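Local atomic coordinates of pumilio homolog 23 (Arabidopsis thaliana, PDB entry 5WZJ), a protein that binds a specific sequence of 18S rRNA through Pumilio repeats packed into a right-handed superhelix, and probably regulates translation and mRNA stability. Residues V134-P139 and L205-S210; S106-L111 and L152-C157; K221-Q224 and Y228-L231. All blocks are in the same frame, centred on the assembly; numbering follows the deposited sequence.

Interaction 1: V134-P139 and L205-S210; sequences VIVDNP and LTYLLS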
loop_
_atom_site.group_PDB
_atom_site.type_symbol
_atom_site.label_atom_id
_atom_site.label_comp_id
_atom_site.label_asym_id
_atom_site.label_seq_id
_atom_site.Cartn_x
_atom_site.Cartn_y
_atom_site.Cartn_z
ATOM N N VAL A 134 7.496 -26.829 -16.408
ATOM C CA VAL A 134 8.948 -26.853 -16.238
ATOM C C VAL A 134 9.330 -26.237 -14.902
ATOM O O VAL A 134 10.289 -26.680 -14.255
ATOM C CB VAL A 134 9.672 -26.152 -17.414
ATOM C CG1 VAL A 134 9.406 -24.650 -17.423
ATOM C CG2 VAL A 134 11.176 -26.409 -17.356
ATOM N N ILE A 135 8.576 -25.238 -14.439
ATOM C CA ILE A 135 8.909 -24.615 -13.161
ATOM C C ILE A 135 8.647 -25.587 -12.019
ATOM O O ILE A 135 9.509 -25.815 -11.160
ATOM C CB ILE A 135 8.131 -23.296 -12.977
ATOM C CG1 ILE A 135 8.673 -22.244 -13.953
ATOM C CG2 ILE A 135 8.231 -22.822 -11.508
ATOM C CD1 ILE A 135 7.853 -20.968 -14.021
ATOM N N VAL A 136 7.464 -26.198 -12.015
ATOM C CA VAL A 136 7.061 -27.097 -10.933
ATOM C C VAL A 136 8.006 -28.292 -10.829
ATOM O O VAL A 136 8.219 -28.840 -9.742
ATOM C CB VAL A 136 5.595 -27.518 -11.172
ATOM C CG1 VAL A 136 5.254 -28.845 -10.506
ATOM C CG2 VAL A 136 4.671 -26.410 -10.679
ATOM N N ASP A 137 8.601 -28.697 -11.946
ATOM C CA ASP A 137 9.542 -29.811 -11.924
ATOM C C ASP A 137 10.766 -29.527 -11.044
ATOM O O ASP A 137 11.381 -30.467 -10.521
ATOM C CB ASP A 137 9.982 -30.127 -13.351
ATOM C CG ASP A 137 11.029 -31.230 -13.400
ATOM O OD1 ASP A 137 10.657 -32.395 -13.120
ATOM O OD2 ASP A 137 12.216 -30.931 -13.698
ATOM N N ASN A 138 11.149 -28.244 -10.874
ATOM C CA ASN A 138 12.337 -27.874 -10.096
ATOM C C ASN A 138 12.280 -26.399 -9.699
ATOM O O ASN A 138 12.955 -25.574 -10.334
ATOM C CB ASN A 138 13.621 -28.131 -10.902
ATOM C CG ASN A 138 14.883 -27.880 -10.079
ATOM O OD1 ASN A 138 15.010 -28.379 -8.955
ATOM N ND2 ASN A 138 15.804 -27.083 -10.618
ATOM N N PRO A 139 11.507 -26.020 -8.652
ATOM C CA PRO A 139 11.181 -24.597 -8.457
ATOM C C PRO A 139 12.032 -23.820 -7.465
ATOM O O PRO A 139 11.976 -22.584 -7.461
ATOM C CB PRO A 139 9.734 -24.653 -7.959
ATOM C CG PRO A 139 9.725 -25.923 -7.089
ATOM C CD PRO A 139 10.622 -26.907 -7.857
ATOM N N LEU A 205 -3.217 -21.550 -11.537
ATOM C CA LEU A 205 -2.685 -20.916 -10.331
ATOM C C LEU A 205 -2.504 -21.943 -9.216
ATOM O O LEU A 205 -1.436 -22.021 -8.592
ATOM C CB LEU A 205 -3.608 -19.785 -9.879
ATOM C CG LEU A 205 -3.202 -19.029 -8.606
ATOM C CD1 LEU A 205 -1.839 -18.354 -8.787
ATOM C CD2 LEU A 205 -4.244 -17.992 -8.223
ATOM N N THR A 206 -3.532 -22.765 -8.982
ATOM C CA THR A 206 -3.458 -23.793 -7.940
ATOM C C THR A 206 -2.328 -24.772 -8.220
ATOM O O THR A 206 -1.538 -25.102 -7.328
ATOM C CB THR A 206 -4.806 -24.520 -7.837
ATOM O OG1 THR A 206 -5.817 -23.577 -7.444
ATOM C CG2 THR A 206 -4.743 -25.663 -6.812
ATOM N N TYR A 207 -2.224 -25.226 -9.471
ATOM C CA TYR A 207 -1.190 -26.181 -9.851
ATOM C C TYR A 207 0.201 -25.591 -9.662
ATOM O O TYR A 207 1.091 -26.246 -9.107
ATOM C CB TYR A 207 -1.407 -26.606 -11.306
ATOM C CG TYR A 207 -0.234 -27.289 -11.980
ATOM C CD1 TYR A 207 0.123 -28.591 -11.643
ATOM C CD2 TYR A 207 0.490 -26.648 -12.994
ATOM C CE1 TYR A 207 1.194 -29.233 -12.273
ATOM C CE2 TYR A 207 1.571 -27.277 -13.631
ATOM C CZ TYR A 207 1.909 -28.576 -13.264
ATOM O OH TYR A 207 2.952 -29.230 -13.886
ATOM N N LEU A 208 0.412 -24.356 -10.134
ATOM C CA LEU A 208 1.722 -23.725 -9.992
ATOM C C LEU A 208 2.083 -23.559 -8.520
ATOM O O LEU A 208 3.166 -23.966 -8.082
ATOM C CB LEU A 208 1.736 -22.368 -10.711
ATOM C CG LEU A 208 2.952 -21.484 -10.419
ATOM C CD1 LEU A 208 4.266 -22.183 -10.853
ATOM C CD2 LEU A 208 2.784 -20.128 -11.125
ATOM N N LEU A 209 1.165 -22.986 -7.735
ATOM C CA LEU A 209 1.444 -22.728 -6.326
ATOM C C LEU A 209 1.678 -24.023 -5.554
ATOM O O LEU A 209 2.585 -24.092 -4.720
ATOM C CB LEU A 209 0.305 -21.913 -5.693
ATOM C CG LEU A 209 0.458 -21.562 -4.201
ATOM C CD1 LEU A 209 1.787 -20.872 -3.948
ATOM C CD2 LEU A 209 -0.712 -20.691 -3.677
ATOM N N SER A 210 0.896 -25.075 -5.828
ATOM C CA SER A 210 1.151 -26.343 -5.142
ATOM C C SER A 210 2.549 -26.873 -5.454
ATOM O O SER A 210 3.217 -27.438 -4.577
ATOM C CB SER A 210 0.088 -27.383 -5.505
ATOM O OG SER A 210 -1.156 -27.017 -4.912
#
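Val136, in the last turn of its helix, is the main contact to Tyr207 and Leu208 of the helix carrying Leu205-Ser210. Its CB already lies 4.2 Å from Tyr207 OH, and the two methyls branching from it take separate partners. CG1 stands anti to the backbone N (chi1 156°), a rotation that brings it beside the end of the tyrosine, 4.1 Å from Tyr207 OH. It meets that ring obliquely. CG2 points instead at the backbone of the other helix, 3.9 Å from Tyr207 O. Leu208 O is just as near to Val136 CG2, and Leu208 CD1 follows at 4.2 Å. The same CG2 methyl stands over one face of the Tyr207 ring, 4.3 Å above its plane and shifted toward the rim. Val136 thus fills the angle between an aromatic side chain and a stretch of helix backbone. On the preceding residue, Ile135 CG2 crosses Leu208 CD1 at 4.1 Å, extending the apolar seam into the interior. The contact joins two helices of the repeat superhelix by apolar packing, well away from the RNA, about 13 Å at the nearest atoms. Helix 146-160 closes the seam from within through Leu155, which touches both Ile135 and Leu208; Tyr207 also lies along Cys132 and Lys133 of helix 121-137, and Ile135 reaches Phe91 of helix 91-95.

Interaction 2: S106-L111 and L152-C157; sequences SALKSL and LRRLLC. With nucleotides of chain B.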
loop_
_atom_site.group_PDB
_atom_site.type_symbol
_atom_site.label_atom_id
_atom_site.label_comp_id
_atom_site.label_asym_id
_atom_site.label_seq_id
_atom_site.Cartn_x
_atom_site.Cartn_y
_atom_site.Cartn_z
ATOM N N SER A 106 8.548 -9.931 -20.361
ATOM C CA SER A 106 7.915 -9.371 -21.553
ATOM C C SER A 106 6.990 -10.392 -22.201
ATOM O O SER A 106 5.923 -10.034 -22.710
ATOM C CB SER A 106 8.974 -8.887 -22.557
ATOM O OG SER A 106 9.532 -7.641 -22.142
ATOM N N ALA A 107 7.371 -11.673 -22.178
ATOM C CA ALA A 107 6.474 -12.700 -22.703
ATOM C C ALA A 107 5.188 -12.758 -21.893
ATOM O O ALA A 107 4.096 -12.878 -22.460
ATOM C CB ALA A 107 7.156 -14.068 -22.714
ATOM N N LEU A 108 5.301 -12.645 -20.563
ATOM C CA LEU A 108 4.123 -12.676 -19.702
ATOM C C LEU A 108 3.247 -11.440 -19.898
ATOM O O LEU A 108 2.020 -11.552 -19.990
ATOM C CB LEU A 108 4.553 -12.811 -18.236
ATOM C CG LEU A 108 5.319 -14.108 -17.924
ATOM C CD1 LEU A 108 5.773 -14.157 -16.447
ATOM C CD2 LEU A 108 4.448 -15.309 -18.249
ATOM N N LYS A 109 3.861 -10.250 -19.954
ATOM C CA LYS A 109 3.098 -9.027 -20.189
ATOM C C LYS A 109 2.353 -9.096 -21.508
ATOM O O LYS A 109 1.212 -8.633 -21.610
ATOM C CB LYS A 109 4.026 -7.809 -20.203
ATOM C CG LYS A 109 4.652 -7.448 -18.882
ATOM C CD LYS A 109 5.495 -6.184 -19.064
ATOM C CE LYS A 109 6.201 -5.784 -17.782
ATOM N NZ LYS A 109 7.109 -4.617 -18.033
ATOM N N SER A 110 3.010 -9.641 -22.533
ATOM C CA SER A 110 2.404 -9.779 -23.851
ATOM C C SER A 110 1.217 -10.744 -23.825
ATOM O O SER A 110 0.179 -10.471 -24.437
ATOM C CB SER A 110 3.471 -10.247 -24.843
ATOM O OG SER A 110 3.004 -10.264 -26.185
ATOM N N LEU A 111 1.357 -11.886 -23.139
ATOM C CA LEU A 111 0.211 -12.773 -22.926
ATOM C C LEU A 111 -0.923 -12.043 -22.230
ATOM O O LEU A 111 -2.095 -12.207 -22.588
ATOM C CB LEU A 111 0.607 -13.974 -22.067
ATOM C CG LEU A 111 1.062 -15.299 -22.627
ATOM C CD1 LEU A 111 1.231 -16.265 -21.443
ATOM C CD2 LEU A 111 0.058 -15.818 -23.637
ATOM N N LEU A 152 8.346 -15.143 -11.360
ATOM C CA LEU A 152 7.327 -15.979 -10.715
ATOM C C LEU A 152 6.164 -15.142 -10.190
ATOM O O LEU A 152 4.998 -15.520 -10.357
ATOM C CB LEU A 152 7.945 -16.781 -9.565
ATOM C CG LEU A 152 8.728 -18.054 -9.918
ATOM C CD1 LEU A 152 9.394 -18.649 -8.677
ATOM C CD2 LEU A 152 7.793 -19.076 -10.567
ATOM N N ARG A 153 6.464 -14.004 -9.563
ATOM C CA ARG A 153 5.418 -13.075 -9.135
ATOM C C ARG A 153 4.523 -12.667 -10.300
ATOM O O ARG A 153 3.291 -12.710 -10.197
ATOM C CB ARG A 153 6.055 -11.845 -8.478
ATOM C CG ARG A 153 6.513 -12.133 -7.035
ATOM C CD ARG A 153 7.231 -10.944 -6.403
ATOM N NE ARG A 153 8.676 -11.020 -6.595
ATOM C CZ ARG A 153 9.511 -10.050 -6.234
ATOM N NH1 ARG A 153 9.033 -8.934 -5.689
ATOM N NH2 ARG A 153 10.812 -10.190 -6.422
ATOM N N ARG A 154 5.126 -12.250 -11.418
ATOM C CA ARG A 154 4.324 -11.870 -12.581
ATOM C C ARG A 154 3.514 -13.055 -13.089
ATOM O O ARG A 154 2.318 -12.919 -13.380
ATOM C CB ARG A 154 5.214 -11.300 -13.692
ATOM C CG ARG A 154 4.415 -10.826 -14.928
ATOM C CD ARG A 154 5.282 -10.012 -15.912
ATOM N NE ARG A 154 5.912 -8.858 -15.280
ATOM C CZ ARG A 154 5.290 -7.705 -15.046
ATOM N NH1 ARG A 154 4.019 -7.556 -15.386
ATOM N NH2 ARG A 154 5.928 -6.709 -14.451
ATOM N N LEU A 155 4.134 -14.237 -13.151
ATOM C CA LEU A 155 3.429 -15.430 -13.628
ATOM C C LEU A 155 2.250 -15.792 -12.729
ATOM O O LEU A 155 1.177 -16.153 -13.226
ATOM C CB LEU A 155 4.396 -16.605 -13.715
ATOM C CG LEU A 155 3.772 -17.939 -14.097
ATOM C CD1 LEU A 155 3.167 -17.860 -15.508
ATOM C CD2 LEU A 155 4.828 -19.039 -14.002
ATOM N N LEU A 156 2.446 -15.752 -11.404
ATOM C CA LEU A 156 1.339 -15.969 -10.478
ATOM C C LEU A 156 0.210 -14.983 -10.745
ATOM O O LEU A 156 -0.962 -15.367 -10.793
ATOM C CB LEU A 156 1.828 -15.839 -9.028
ATOM C CG LEU A 156 2.712 -16.978 -8.499
ATOM C CD1 LEU A 156 3.535 -16.497 -7.304
ATOM C CD2 LEU A 156 1.866 -18.183 -8.112
ATOM N N CYS A 157 0.547 -13.696 -10.909
ATOM C CA CYS A 157 -0.475 -12.684 -11.173
ATOM C C CYS A 157 -1.232 -12.991 -12.459
ATOM O O CYS A 157 -2.463 -12.881 -12.506
ATOM C CB CYS A 157 0.158 -11.287 -11.250
ATOM S SG CYS A 157 0.682 -10.595 -9.668
ATOM P P C B 9 16.090 -2.687 -1.044
ATOM O OP1 C B 9 17.460 -2.130 -1.176
ATOM O OP2 C B 9 14.917 -1.779 -1.131
ATOM O "O5'" C B 9 15.859 -3.788 -2.183
ATOM C "C5'" C B 9 16.759 -4.872 -2.393
ATOM C "C4'" C B 9 16.279 -5.723 -3.545
ATOM O "O4'" C B 9 15.028 -6.346 -3.196
ATOM C "C3'" C B 9 16.024 -4.963 -4.848
ATOM O "O3'" C B 9 17.139 -5.127 -5.703
ATOM C "C2'" C B 9 14.743 -5.575 -5.441
ATOM O "O2'" C B 9 15.026 -6.343 -6.607
ATOM C "C1'" C B 9 14.223 -6.502 -4.329
ATOM N N1 C B 9 12.815 -6.247 -3.964
ATOM C C2 C B 9 11.876 -7.026 -4.625
ATOM O O2 C B 9 12.312 -7.855 -5.448
ATOM N N3 C B 9 10.558 -6.857 -4.344
ATOM C C4 C B 9 10.181 -5.942 -3.452
ATOM N N4 C B 9 8.875 -5.796 -3.206
ATOM C C5 C B 9 11.138 -5.128 -2.759
ATOM C C6 C B 9 12.437 -5.308 -3.042
#
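Arg154 of Pumilio repeat 3 lies against Leu108 and Lys109 of repeat 2, where two nearly parallel helices of adjoining repeats stack side by side in the superhelix, their axes 9.9 Å apart at closest approach. The aliphatic part of the arginine does the first half of the work: its CD rests 3.7 Å from Leu108 CB. A bend at chi3 (-56°) then turns the guanidinium across the lysine chain, which comes over one face of the flat group with Lys109 CE 3.4 Å above its plane, close to its centre. Like charges end up near each other, Lys109 NZ 4.3 Å from Arg154 NH2, but carboxylates probably offset this, since Arg154 NE forms a salt bridge with Glu105 and NH1 one with Asp165. Cutting the side chain back to an alanine is likely to leave Glu105 and Asp165 without their arginine and Lys109 without the flat surface its methylenes lie on. Leu108 fills the deeper side, its CD1 3.9 Å from Leu155 CB, and its other methyl, CD2, 4.0 Å from Leu155 CD1. From the same turn of helix 146-160, Arg153 leads away from this interface to the RNA, its NE held by Ser149 O. The edge of its guanidinium reads the base of C9 of chain B with a pair of nearly straight bonds: NH1 gives a hydrogen to C9 N3 (2.9 Å, 161°) and NH2 one to C9 O2 (2.9 Å, 167°).

Interaction 3: K221-Q224 and Y228-L231; sequences KYLQ and YSSL. With nucleotides of chain B.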
loop_
_atom_site.group_PDB
_atom_site.type_symbol
_atom_site.label_atom_id
_atom_site.label_comp_id
_atom_site.label_asym_id
_atom_site.label_seq_id
_atom_site.Cartn_x
_atom_site.Cartn_y
_atom_site.Cartn_z
ATOM N N LYS A 221 11.391 -24.235 5.861
ATOM C CA LYS A 221 11.918 -23.395 6.935
ATOM C C LYS A 221 12.862 -22.331 6.392
ATOM O O LYS A 221 12.934 -21.218 6.933
ATOM C CB LYS A 221 12.620 -24.267 7.987
ATOM C CG LYS A 221 13.120 -23.518 9.245
ATOM C CD LYS A 221 13.068 -24.377 10.542
ATOM C CE LYS A 221 14.153 -25.475 10.580
ATOM N NZ LYS A 221 14.033 -26.515 11.688
ATOM N N TYR A 222 13.571 -22.628 5.304
ATOM C CA TYR A 222 14.480 -21.629 4.774
ATOM C C TYR A 222 13.873 -20.799 3.653
ATOM O O TYR A 222 14.311 -19.663 3.450
ATOM C CB TYR A 222 15.798 -22.309 4.374
ATOM C CG TYR A 222 16.447 -22.733 5.684
ATOM C CD1 TYR A 222 17.064 -21.783 6.506
ATOM C CD2 TYR A 222 16.334 -24.045 6.163
ATOM C CE1 TYR A 222 17.614 -22.135 7.732
ATOM C CE2 TYR A 222 16.880 -24.409 7.391
ATOM C CZ TYR A 222 17.519 -23.446 8.175
ATOM O OH TYR A 222 18.069 -23.796 9.394
ATOM N N LEU A 223 12.833 -21.293 2.974
ATOM C CA LEU A 223 12.049 -20.397 2.124
ATOM C C LEU A 223 11.441 -19.259 2.943
ATOM O O LEU A 223 11.285 -18.142 2.437
ATOM C CB LEU A 223 10.954 -21.184 1.393
ATOM C CG LEU A 223 11.396 -22.259 0.377
ATOM C CD1 LEU A 223 10.176 -22.934 -0.237
ATOM C CD2 LEU A 223 12.300 -21.704 -0.731
ATOM N N GLN A 224 11.109 -19.531 4.214
ATOM C CA GLN A 224 10.524 -18.526 5.100
ATOM C C GLN A 224 11.427 -17.308 5.255
ATOM O O GLN A 224 10.940 -16.176 5.380
ATOM C CB GLN A 224 10.264 -19.143 6.485
ATOM C CG GLN A 224 9.060 -20.067 6.576
ATOM C CD GLN A 224 8.912 -20.669 7.966
ATOM O OE1 GLN A 224 9.758 -20.462 8.836
ATOM N NE2 GLN A 224 7.846 -21.420 8.177
ATOM N N TYR A 228 13.779 -13.615 -1.421
ATOM C CA TYR A 228 13.143 -13.743 -2.722
ATOM C C TYR A 228 12.038 -14.797 -2.714
ATOM O O TYR A 228 10.991 -14.598 -3.335
ATOM C CB TYR A 228 14.222 -13.998 -3.780
ATOM C CG TYR A 228 14.972 -12.702 -4.044
ATOM C CD1 TYR A 228 14.304 -11.612 -4.580
ATOM C CD2 TYR A 228 16.322 -12.548 -3.703
ATOM C CE1 TYR A 228 14.959 -10.408 -4.810
ATOM C CE2 TYR A 228 16.990 -11.332 -3.920
ATOM C CZ TYR A 228 16.292 -10.271 -4.478
ATOM O OH TYR A 228 16.903 -9.065 -4.722
ATOM N N SER A 229 12.213 -15.906 -2.000
ATOM C CA SER A 229 11.094 -16.848 -1.923
ATOM C C SER A 229 9.969 -16.279 -1.058
ATOM O O SER A 229 8.786 -16.518 -1.336
ATOM C CB SER A 229 11.562 -18.210 -1.381
ATOM O OG SER A 229 12.219 -18.049 -0.130
ATOM N N SER A 230 10.309 -15.513 -0.014
ATOM C CA SER A 230 9.263 -14.890 0.791
ATOM C C SER A 230 8.405 -13.964 -0.067
ATOM O O SER A 230 7.171 -13.989 0.014
ATOM C CB SER A 230 9.885 -14.134 1.964
ATOM O OG SER A 230 8.924 -13.333 2.615
ATOM N N LEU A 231 9.052 -13.178 -0.936
ATOM C CA LEU A 231 8.344 -12.289 -1.853
ATOM C C LEU A 231 7.414 -13.058 -2.793
ATOM O O LEU A 231 6.290 -12.615 -3.060
ATOM C CB LEU A 231 9.358 -11.464 -2.653
ATOM C CG LEU A 231 9.955 -10.284 -1.879
ATOM C CD1 LEU A 231 11.257 -9.804 -2.536
ATOM C CD2 LEU A 231 8.923 -9.168 -1.832
ATOM P P C B 9 16.090 -2.687 -1.044
ATOM O OP1 C B 9 17.460 -2.130 -1.176
ATOM O OP2 C B 9 14.917 -1.779 -1.131
ATOM O "O5'" C B 9 15.859 -3.788 -2.183
ATOM C "C5'" C B 9 16.759 -4.872 -2.393
ATOM C "C4'" C B 9 16.279 -5.723 -3.545
ATOM O "O4'" C B 9 15.028 -6.346 -3.196
ATOM C "C3'" C B 9 16.024 -4.963 -4.848
ATOM O "O3'" C B 9 17.139 -5.127 -5.703
ATOM C "C2'" C B 9 14.743 -5.575 -5.441
ATOM O "O2'" C B 9 15.026 -6.343 -6.607
ATOM C "C1'" C B 9 14.223 -6.502 -4.329
ATOM N N1 C B 9 12.815 -6.247 -3.964
ATOM C C2 C B 9 11.876 -7.026 -4.625
ATOM O O2 C B 9 12.312 -7.855 -5.448
ATOM N N3 C B 9 10.558 -6.857 -4.344
ATOM C C4 C B 9 10.181 -5.942 -3.452
ATOM N N4 C B 9 8.875 -5.796 -3.206
ATOM C C5 C B 9 11.138 -5.128 -2.759
ATOM C C6 C B 9 12.437 -5.308 -3.042
ATOM P P A B 8 15.555 -1.851 5.192
ATOM O OP1 A B 8 16.989 -2.056 4.877
ATOM O OP2 A B 8 14.917 -0.549 4.920
ATOM O "O5'" A B 8 14.679 -2.929 4.429
ATOM C "C5'" A B 8 14.434 -2.813 3.047
ATOM C "C4'" A B 8 14.862 -4.079 2.370
ATOM O "O4'" A B 8 13.975 -5.162 2.760
ATOM C "C3'" A B 8 14.827 -4.057 0.851
ATOM O "O3'" A B 8 16.047 -3.536 0.330
ATOM C "C2'" A B 8 14.631 -5.518 0.509
ATOM O "O2'" A B 8 15.892 -6.163 0.636
ATOM C "C1'" A B 8 13.725 -5.991 1.659
ATOM N N9 A B 8 12.269 -5.928 1.382
ATOM C C8 A B 8 11.455 -4.853 1.081
ATOM N N7 A B 8 10.182 -5.175 0.933
ATOM C C5 A B 8 10.140 -6.537 1.179
ATOM C C6 A B 8 9.099 -7.490 1.203
ATOM N N6 A B 8 7.809 -7.245 0.951
ATOM N N1 A B 8 9.438 -8.769 1.495
ATOM C C2 A B 8 10.715 -9.083 1.753
ATOM N N3 A B 8 11.772 -8.279 1.757
ATOM C C4 A B 8 11.413 -7.005 1.473
#
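Leu223 and Ser229 face each other where the chain turns from one helix of Pumilio repeat 4 into the next, their CA atoms 5.5 Å apart. Ser229 bridges the turn by giving its hydroxyl hydrogen to the backbone carbonyl of Leu223, with OG and O separated by 2.7 Å. The hydroxyl approaches in the carbonyl plane, on a lone pair, at a C=O...OG angle of 112°. It gets there because OG sits between the backbone N and the carbonyl carbon of its own residue (chi1 55°). Alongside the bond, Leu223 CD2 packs on Ser229 CB at 3.6 Å, so one serine is gripped through both its polar and its apolar atom. Ser230 CB comes up to Gln224 O at 4.1 Å, while the polar ends of these two buried residues bond elsewhere in the chain, Ser230 OG to Ser285 O and Gln224 NE2 to Ile254 O. Helix 227-239 is the RNA-facing helix of the repeat, and Leu231 fits between consecutive bases, as side chains of Pumilio repeats commonly do: CD1 lies 3.5 Å from N3 of C9 of chain B and CD2 3.4 Å from N1 of A8 of chain B. Tyr228 OH lies 3.6 Å from C4' in the ribose of C9. The turn is flanked by helix 140-144, whose Leu140, Met143 and Cys144 receive Leu223, and by helix 284-296, where Phe286 touches Gln224 and Leu289 touches Ser230.

Overall arrangement
From the N terminus, helix 100-112 comes first and opens interaction 2; helix 121-137, next in the chain, opens interaction 1. Interaction 2 closes at 152-157 over a loop of some 40 residues, joining Pumilio repeats 2 and 3. Interaction 1 closes only at 205-210, tying helix 121-137 to helix 202-213, so the two cross. They also touch, centres 14 Å apart, with Leu208 CD2 3.7 Å from Leu156 CD2. Interaction 3 follows in series, a short local closure that holds the turn between two helices of repeat 4. Leu231 CB packs 3.9 Å from Arg153 CZ, linking it to interaction 2 on the RNA-facing side, while interaction 1 stays about 7 Å from it at the nearest atoms.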